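Local atomic coordinates of succinate dehydrogenase subunit A (Mycolicibacterium smegmatis, PDB entry 7D6V), a protein that probably oxidises succinate as the FAD-binding flavoprotein subunit of a mycobacterial succinate dehydrogenase and passes the electrons on to the iron-sulfur subunit. Residues D73-R76 with L81-W84; Y104-D109 with I141-Q146; L555-T558 with G563-R566. All coordinates share one frame; numbering follows the deposited sequence.

Interaction 1 (D73-R76 with L81-W84); sequences DTMR and LNNW
M75 and N82 face each other where the chain leaves helix 67-76 and bends back toward helix 84-102, their CA atoms 6.2 Å apart. This is a helix-loop-helix connection in the FAD-binding domain: M75 sits on the last turn of the first helix, and N83 takes the N-cap position of the second. M75 and N82 share most of the contact. The methionine CG lies beside the backbone N (chi1 -70°), and further bends at chi2 and chi3 fold the thioether over toward the loop, bringing M75 SD to 3.5 Å from N82 CB. The two side chains run antiparallel, flank to flank, so N82 reaches in toward the helix end while M75 reaches out along the loop. That brings the N82 amide group close to the carbonyls of T74 and M75, with N82 CG 3.8 Å from T74 O. T74 turns its hydroxyl elsewhere, to the amide of N427, and its side chain is about 11 Å from the bound FAD. M75 also packs on A87 of helix 84-102 and on F613. Beyond N82 the methionine methyl goes on to the start of the second helix, where M75 CE lies 4.3 Å from W84 CB.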
loop_
_atom_site.group_PDB
_atom_site.type_symbol
_atom_site.label_atom_id
_atom_site.label_comp_id
_atom_site.label_asym_id
_atom_site.label_seq_id
_atom_site.Cartn_x
_atom_site.Cartn_y
_atom_site.Cartn_z
ATOM N N ASP A 73 -7.760 -30.597 4.234
ATOM C CA ASP A 73 -8.428 -29.493 3.558
ATOM C C ASP A 73 -7.711 -29.120 2.269
ATOM O O ASP A 73 -8.352 -28.857 1.246
ATOM C CB ASP A 73 -8.514 -28.285 4.487
ATOM C CG ASP A 73 -9.519 -28.475 5.595
ATOM O OD1 ASP A 73 -10.209 -29.512 5.602
ATOM O OD2 ASP A 73 -9.622 -27.590 6.461
ATOM N N THR A 74 -6.379 -29.081 2.301
ATOM C CA THR A 74 -5.613 -28.766 1.101
ATOM C C THR A 74 -5.769 -29.855 0.047
ATOM O O THR A 74 -5.912 -29.557 -1.144
ATOM C CB THR A 74 -4.142 -28.564 1.461
ATOM O OG1 THR A 74 -4.000 -27.358 2.218
ATOM C CG2 THR A 74 -3.284 -28.469 0.214
ATOM N N MET A 75 -5.761 -31.121 0.464
ATOM C CA MET A 75 -5.894 -32.211 -0.497
ATOM C C MET A 75 -7.284 -32.232 -1.124
ATOM O O MET A 75 -7.431 -32.569 -2.302
ATOM C CB MET A 75 -5.588 -33.544 0.181
ATOM C CG MET A 75 -4.127 -33.724 0.554
ATOM S SD MET A 75 -2.978 -33.565 -0.822
ATOM C CE MET A 75 -3.418 -34.992 -1.801
ATOM N N ARG A 76 -8.314 -31.888 -0.348
ATOM C CA ARG A 76 -9.667 -31.790 -0.891
ATOM C C ARG A 76 -9.775 -30.659 -1.904
ATOM O O ARG A 76 -10.305 -30.842 -3.004
ATOM C CB ARG A 76 -10.664 -31.570 0.239
ATOM C CG ARG A 76 -11.374 -32.804 0.697
ATOM C CD ARG A 76 -12.423 -32.450 1.725
ATOM N NE ARG A 76 -11.814 -31.979 2.963
ATOM C CZ ARG A 76 -11.337 -32.776 3.913
ATOM N NH1 ARG A 76 -11.393 -34.091 3.773
ATOM N NH2 ARG A 76 -10.801 -32.254 5.003
ATOM N N LEU A 81 -5.086 -34.045 -6.631
ATOM C CA LEU A 81 -4.030 -33.943 -7.623
ATOM C C LEU A 81 -2.770 -33.318 -7.040
ATOM O O LEU A 81 -1.738 -33.277 -7.716
ATOM C CB LEU A 81 -4.523 -33.115 -8.817
ATOM C CG LEU A 81 -3.670 -33.036 -10.082
ATOM C CD1 LEU A 81 -3.610 -34.384 -10.775
ATOM C CD2 LEU A 81 -4.187 -31.974 -11.007
ATOM N N ASN A 82 -2.836 -32.866 -5.790
ATOM C CA ASN A 82 -1.736 -32.165 -5.143
ATOM C C ASN A 82 -0.505 -33.053 -5.032
ATOM O O ASN A 82 -0.594 -34.282 -5.009
ATOM C CB ASN A 82 -2.153 -31.733 -3.739
ATOM C CG ASN A 82 -3.425 -30.926 -3.726
ATOM O OD1 ASN A 82 -4.510 -31.472 -3.559
ATOM N ND2 ASN A 82 -3.297 -29.617 -3.838
ATOM N N ASN A 83 0.658 -32.413 -4.955
ATOM C CA ASN A 83 1.844 -33.079 -4.434
ATOM C C ASN A 83 1.652 -33.261 -2.936
ATOM O O ASN A 83 1.682 -32.290 -2.176
ATOM C CB ASN A 83 3.100 -32.267 -4.736
ATOM C CG ASN A 83 4.365 -33.099 -4.662
ATOM O OD1 ASN A 83 4.485 -33.994 -3.831
ATOM N ND2 ASN A 83 5.314 -32.807 -5.538
ATOM N N TRP A 84 1.433 -34.506 -2.511
ATOM C CA TRP A 84 1.065 -34.763 -1.125
ATOM C C TRP A 84 2.196 -34.423 -0.165
ATOM O O TRP A 84 1.937 -33.977 0.957
ATOM C CB TRP A 84 0.653 -36.221 -0.967
ATOM C CG TRP A 84 1.699 -37.173 -1.420
ATOM C CD1 TRP A 84 1.858 -37.677 -2.674
ATOM C CD2 TRP A 84 2.739 -37.749 -0.621
ATOM N NE1 TRP A 84 2.928 -38.536 -2.706
ATOM C CE2 TRP A 84 3.486 -38.594 -1.458
ATOM C CE3 TRP A 84 3.109 -37.627 0.721
ATOM C CZ2 TRP A 84 4.582 -39.315 -0.999
ATOM C CZ3 TRP A 84 4.196 -38.343 1.173
ATOM C CH2 TRP A 84 4.920 -39.175 0.317
#

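Interaction 2 (Y104-D109 with I141-Q146); sequences YGALFD and IRTLQQ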
loop_
_atom_site.group_PDB
_atom_site.type_symbol
_atom_site.label_atom_id
_atom_site.label_comp_id
_atom_site.label_asym_id
_atom_site.label_seq_id
_atom_site.Cartn_x
_atom_site.Cartn_y
_atom_site.Cartn_z
ATOM N N TYR A 104 10.130 -10.585 13.345
ATOM C CA TYR A 104 10.715 -9.601 12.451
ATOM C C TYR A 104 10.056 -8.235 12.572
ATOM O O TYR A 104 10.543 -7.277 11.965
ATOM C CB TYR A 104 10.615 -10.067 10.995
ATOM C CG TYR A 104 11.211 -11.421 10.688
ATOM C CD1 TYR A 104 10.804 -12.131 9.570
ATOM C CD2 TYR A 104 12.184 -11.982 11.499
ATOM C CE1 TYR A 104 11.338 -13.361 9.272
ATOM C CE2 TYR A 104 12.724 -13.213 11.208
ATOM C CZ TYR A 104 12.298 -13.898 10.094
ATOM O OH TYR A 104 12.834 -15.127 9.798
ATOM N N GLY A 105 8.965 -8.124 13.325
ATOM C CA GLY A 105 8.297 -6.853 13.513
ATOM C C GLY A 105 6.890 -6.782 12.958
ATOM O O GLY A 105 6.281 -5.708 12.945
ATOM N N ALA A 106 6.357 -7.909 12.495
ATOM C CA ALA A 106 5.002 -7.929 11.964
ATOM C C ALA A 106 3.981 -7.749 13.080
ATOM O O ALA A 106 4.137 -8.284 14.181
ATOM C CB ALA A 106 4.737 -9.238 11.224
ATOM N N LEU A 107 2.927 -6.992 12.788
ATOM C CA LEU A 107 1.848 -6.728 13.737
ATOM C C LEU A 107 0.531 -7.183 13.119
ATOM O O LEU A 107 -0.078 -6.449 12.334
ATOM C CB LEU A 107 1.796 -5.251 14.112
ATOM C CG LEU A 107 2.943 -4.702 14.956
ATOM C CD1 LEU A 107 2.838 -3.201 15.048
ATOM C CD2 LEU A 107 2.933 -5.319 16.336
ATOM N N PHE A 108 0.093 -8.387 13.469
ATOM C CA PHE A 108 -1.212 -8.873 13.056
ATOM C C PHE A 108 -2.292 -8.362 14.005
ATOM O O PHE A 108 -2.015 -7.710 15.015
ATOM C CB PHE A 108 -1.234 -10.400 13.025
ATOM C CG PHE A 108 -0.328 -11.004 11.998
ATOM C CD1 PHE A 108 -0.775 -11.230 10.710
ATOM C CD2 PHE A 108 0.969 -11.357 12.322
ATOM C CE1 PHE A 108 0.054 -11.791 9.764
ATOM C CE2 PHE A 108 1.803 -11.919 11.380
ATOM C CZ PHE A 108 1.345 -12.136 10.099
ATOM N N ASP A 109 -3.541 -8.660 13.667
ATOM C CA ASP A 109 -4.628 -8.446 14.607
ATOM C C ASP A 109 -4.519 -9.444 15.752
ATOM O O ASP A 109 -3.984 -10.543 15.596
ATOM C CB ASP A 109 -5.980 -8.579 13.910
ATOM C CG ASP A 109 -6.288 -7.403 13.011
ATOM O OD1 ASP A 109 -7.046 -7.581 12.038
ATOM O OD2 ASP A 109 -5.771 -6.299 13.273
ATOM N N ILE A 141 5.093 -8.471 3.095
ATOM C CA ILE A 141 6.201 -7.997 2.271
ATOM C C ILE A 141 6.973 -6.888 2.982
ATOM O O ILE A 141 8.206 -6.827 2.897
ATOM C CB ILE A 141 5.694 -7.570 0.879
ATOM C CG1 ILE A 141 6.864 -7.441 -0.099
ATOM C CG2 ILE A 141 4.890 -6.289 0.948
ATOM C CD1 ILE A 141 6.447 -7.426 -1.547
ATOM N N ARG A 142 6.274 -6.011 3.715
ATOM C CA ARG A 142 6.960 -4.992 4.502
ATOM C C ARG A 142 7.851 -5.629 5.553
ATOM O O ARG A 142 8.998 -5.210 5.743
ATOM C CB ARG A 142 5.946 -4.076 5.182
ATOM C CG ARG A 142 5.512 -2.884 4.376
ATOM C CD ARG A 142 6.624 -1.890 4.110
ATOM N NE ARG A 142 6.184 -0.959 3.077
ATOM C CZ ARG A 142 6.199 -1.236 1.780
ATOM N NH1 ARG A 142 6.654 -2.403 1.357
ATOM N NH2 ARG A 142 5.767 -0.347 0.905
ATOM N N THR A 143 7.334 -6.641 6.252
ATOM C CA THR A 143 8.110 -7.297 7.292
ATOM C C THR A 143 9.355 -7.951 6.714
ATOM O O THR A 143 10.448 -7.827 7.277
ATOM C CB THR A 143 7.240 -8.328 8.009
ATOM O OG1 THR A 143 5.983 -7.731 8.345
ATOM C CG2 THR A 143 7.903 -8.792 9.273
ATOM N N LEU A 144 9.214 -8.636 5.578
ATOM C CA LEU A 144 10.372 -9.287 4.972
ATOM C C LEU A 144 11.407 -8.270 4.500
ATOM O O LEU A 144 12.612 -8.457 4.715
ATOM C CB LEU A 144 9.920 -10.178 3.820
ATOM C CG LEU A 144 9.115 -11.408 4.236
ATOM C CD1 LEU A 144 8.555 -12.108 3.020
ATOM C CD2 LEU A 144 9.967 -12.357 5.053
ATOM N N GLN A 145 10.960 -7.184 3.865
ATOM C CA GLN A 145 11.891 -6.162 3.392
ATOM C C GLN A 145 12.628 -5.498 4.553
ATOM O O GLN A 145 13.845 -5.272 4.485
ATOM C CB GLN A 145 11.126 -5.135 2.559
ATOM C CG GLN A 145 11.789 -3.788 2.412
ATOM C CD GLN A 145 10.838 -2.749 1.865
ATOM O OE1 GLN A 145 9.635 -2.981 1.782
ATOM N NE2 GLN A 145 11.371 -1.599 1.484
ATOM N N GLN A 146 11.913 -5.196 5.636
ATOM C CA GLN A 146 12.557 -4.587 6.792
ATOM C C GLN A 146 13.486 -5.565 7.498
ATOM O O GLN A 146 14.496 -5.149 8.073
ATOM C CB GLN A 146 11.498 -4.048 7.747
ATOM C CG GLN A 146 10.796 -2.816 7.213
ATOM C CD GLN A 146 9.485 -2.541 7.906
ATOM O OE1 GLN A 146 9.017 -3.340 8.713
ATOM N NE2 GLN A 146 8.879 -1.408 7.589
#
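T143 carries this contact almost alone, pushing both branches of its side chain from helix 136-159 into the bend formed by Y104, G105 and A106. Its methyl stands anti to the backbone N and its hydroxyl beside that N (chi1 -48°), a conformation that divides the work between them. CG2 points out at the loop, 3.5 Å from Y104 CB and 3.7 Å from A106 N, and it meets the tyrosine ring at the edge, near the ring plane, not over a face. OG1 turns back along the helix to hydrogen-bond E139 O one turn earlier, which helps to hold the rotation of the side chain. A106 CB rests against both branches, 3.5 Å from T143 OG1 and 3.7 Å from T143 CG2. G105, with positive phi (116°), turns the chain here after helix 84-102, putting Y104 and A106 beside the same threonine. No hydrogen bond joins the two segments; the fit is one of van der Waals contact. On the flanks, Y104 touches R22 and L144 packs on L21 and I25, all of helix 18-30, while Q146 bonds R143 of the neighbouring iron-sulfur subunit, which places helix 136-159 between the first helix of the nucleotide-binding fold and the partner chain.

Interaction 3 (L555-T558 with G563-R566); sequences LQRT and GHTR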
loop_
_atom_site.group_PDB
_atom_site.type_symbol
_atom_site.label_atom_id
_atom_site.label_comp_id
_atom_site.label_asym_id
_atom_site.label_seq_id
_atom_site.Cartn_x
_atom_site.Cartn_y
_atom_site.Cartn_z
ATOM N N LEU A 555 -5.252 -28.824 -24.110
ATOM C CA LEU A 555 -5.729 -29.727 -25.150
ATOM C C LEU A 555 -5.517 -31.182 -24.757
ATOM O O LEU A 555 -6.346 -32.042 -25.072
ATOM C CB LEU A 555 -5.027 -29.432 -26.473
ATOM C CG LEU A 555 -5.525 -30.256 -27.662
ATOM C CD1 LEU A 555 -6.883 -29.758 -28.123
ATOM C CD2 LEU A 555 -4.525 -30.225 -28.797
ATOM N N GLN A 556 -4.412 -31.478 -24.074
ATOM C CA GLN A 556 -4.095 -32.872 -23.790
ATOM C C GLN A 556 -4.914 -33.446 -22.642
ATOM O O GLN A 556 -5.236 -34.639 -22.666
ATOM C CB GLN A 556 -2.605 -33.023 -23.495
ATOM C CG GLN A 556 -2.101 -34.436 -23.688
ATOM C CD GLN A 556 -0.679 -34.478 -24.190
ATOM O OE1 GLN A 556 -0.218 -33.554 -24.857
ATOM N NE2 GLN A 556 0.029 -35.552 -23.869
ATOM N N ARG A 557 -5.261 -32.647 -21.633
ATOM C CA ARG A 557 -6.015 -33.179 -20.495
ATOM C C ARG A 557 -7.495 -33.251 -20.854
ATOM O O ARG A 557 -8.198 -32.241 -20.859
ATOM C CB ARG A 557 -5.799 -32.333 -19.247
ATOM C CG ARG A 557 -6.556 -32.862 -18.037
ATOM C CD ARG A 557 -6.096 -32.233 -16.739
ATOM N NE ARG A 557 -4.769 -32.693 -16.351
ATOM C CZ ARG A 557 -4.540 -33.655 -15.464
ATOM N NH1 ARG A 557 -5.553 -34.269 -14.872
ATOM N NH2 ARG A 557 -3.298 -34.006 -15.172
ATOM N N THR A 558 -7.977 -34.457 -21.138
ATOM C CA THR A 558 -9.366 -34.666 -21.550
ATOM C C THR A 558 -10.230 -35.111 -20.370
ATOM O O THR A 558 -10.774 -36.214 -20.342
ATOM C CB THR A 558 -9.431 -35.676 -22.692
ATOM O OG1 THR A 558 -8.831 -36.909 -22.277
ATOM C CG2 THR A 558 -8.696 -35.148 -23.907
ATOM N N GLY A 563 -9.803 -26.037 -11.621
ATOM C CA GLY A 563 -9.782 -24.872 -12.483
ATOM C C GLY A 563 -9.765 -25.156 -13.967
ATOM O O GLY A 563 -9.859 -24.215 -14.759
ATOM N N HIS A 564 -9.643 -26.418 -14.369
ATOM C CA HIS A 564 -9.612 -26.802 -15.775
ATOM C C HIS A 564 -10.940 -27.461 -16.123
ATOM O O HIS A 564 -11.229 -28.568 -15.661
ATOM C CB HIS A 564 -8.442 -27.737 -16.064
ATOM C CG HIS A 564 -8.531 -28.428 -17.387
ATOM N ND1 HIS A 564 -8.400 -27.762 -18.585
ATOM C CD2 HIS A 564 -8.737 -29.728 -17.702
ATOM C CE1 HIS A 564 -8.523 -28.621 -19.581
ATOM N NE2 HIS A 564 -8.727 -29.820 -19.071
ATOM N N THR A 565 -11.739 -26.784 -16.940
ATOM C CA THR A 565 -13.043 -27.276 -17.354
ATOM C C THR A 565 -13.036 -27.512 -18.856
ATOM O O THR A 565 -12.688 -26.612 -19.624
ATOM C CB THR A 565 -14.151 -26.288 -16.985
ATOM O OG1 THR A 565 -13.917 -25.779 -15.667
ATOM C CG2 THR A 565 -15.502 -26.968 -17.021
ATOM N N ARG A 566 -13.412 -28.717 -19.265
ATOM C CA ARG A 566 -13.583 -29.059 -20.669
ATOM C C ARG A 566 -15.063 -29.266 -20.944
ATOM O O ARG A 566 -15.707 -30.096 -20.295
ATOM C CB ARG A 566 -12.797 -30.319 -21.035
ATOM C CG ARG A 566 -11.310 -30.104 -21.222
ATOM C CD ARG A 566 -10.990 -29.479 -22.568
ATOM N NE ARG A 566 -11.148 -30.422 -23.669
ATOM C CZ ARG A 566 -10.166 -31.164 -24.169
ATOM N NH1 ARG A 566 -10.407 -31.992 -25.173
ATOM N NH2 ARG A 566 -8.946 -31.081 -23.666
#
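Two side chains gripping main-chain carbonyls make this contact, a polar one between the C-terminal end of helix 532-556 and the strand that follows it. R566 and H564 reach across from segment 563-566, and L555 and R557 offer their carbonyl oxygens. R566 NH2 donates to L555 O over 3.1 Å, with an N-H...O angle of 156°. The oxygen lies near the guanidinium plane, yet the nitrogen stands above the carbonyl plane and does not follow a lone pair. H564 NE2 donates to R557 O, also at 3.1 Å and with an angle of 154°, tilted somewhat from both the ring plane and the carbonyl plane. The imidazole gets there because its CG is anti to the backbone N (chi1 166°), which swings the ring from the loop just before the strand toward the helix end.

The chain here runs from a long helix through a short loop into strand 565-566, which pairs in parallel with strand 499-500, in the flavoprotein C-terminal region of the fumarate reductase family. R566 bends at chi2 and chi3, bringing its guanidinium to the helix end, and NE forms a salt bridge with D568. Its positive charge beside the carbonyl end of a helix would be expected to be electrostatically favourable. T558 CA sits over one guanidinium face, 4.1 Å above the plane and toward its rim, while T558 CG2 lies 3.8 Å from R566 NH1; the two side chains run alongside each other.

R557 stretches the other way, crossing H564 with the guanidinium nearly perpendicular to the imidazole. Only its aliphatic part touches the histidine, R557 CD lying 3.8 Å from H564 CD2. The charged end continues past the ring to salt bridges with E244 and E559.

In the fold
All three contacts are mostly buried, each with a partly exposed residue at its margin: W84 in interaction 1, Y104 in interaction 2, and both L555 and T558 in interaction 3. Interactions 1 and 2 bracket helix 84-102, one at its start and the other just after its end, yet their nearest atoms are about 18 Å apart. Interaction 3 belongs to the C-terminal region but comes within about 4 Å of interaction 1 between nearest atoms, without touching; F245 packs on L81 in the one and R557 in the other. Chemistry follows place: a thioether on a loop in interaction 1, a threonine fitted by van der Waals contact into a loop bend in interaction 2, near the iron-sulfur subunit, and donors to helix-end carbonyls in interaction 3.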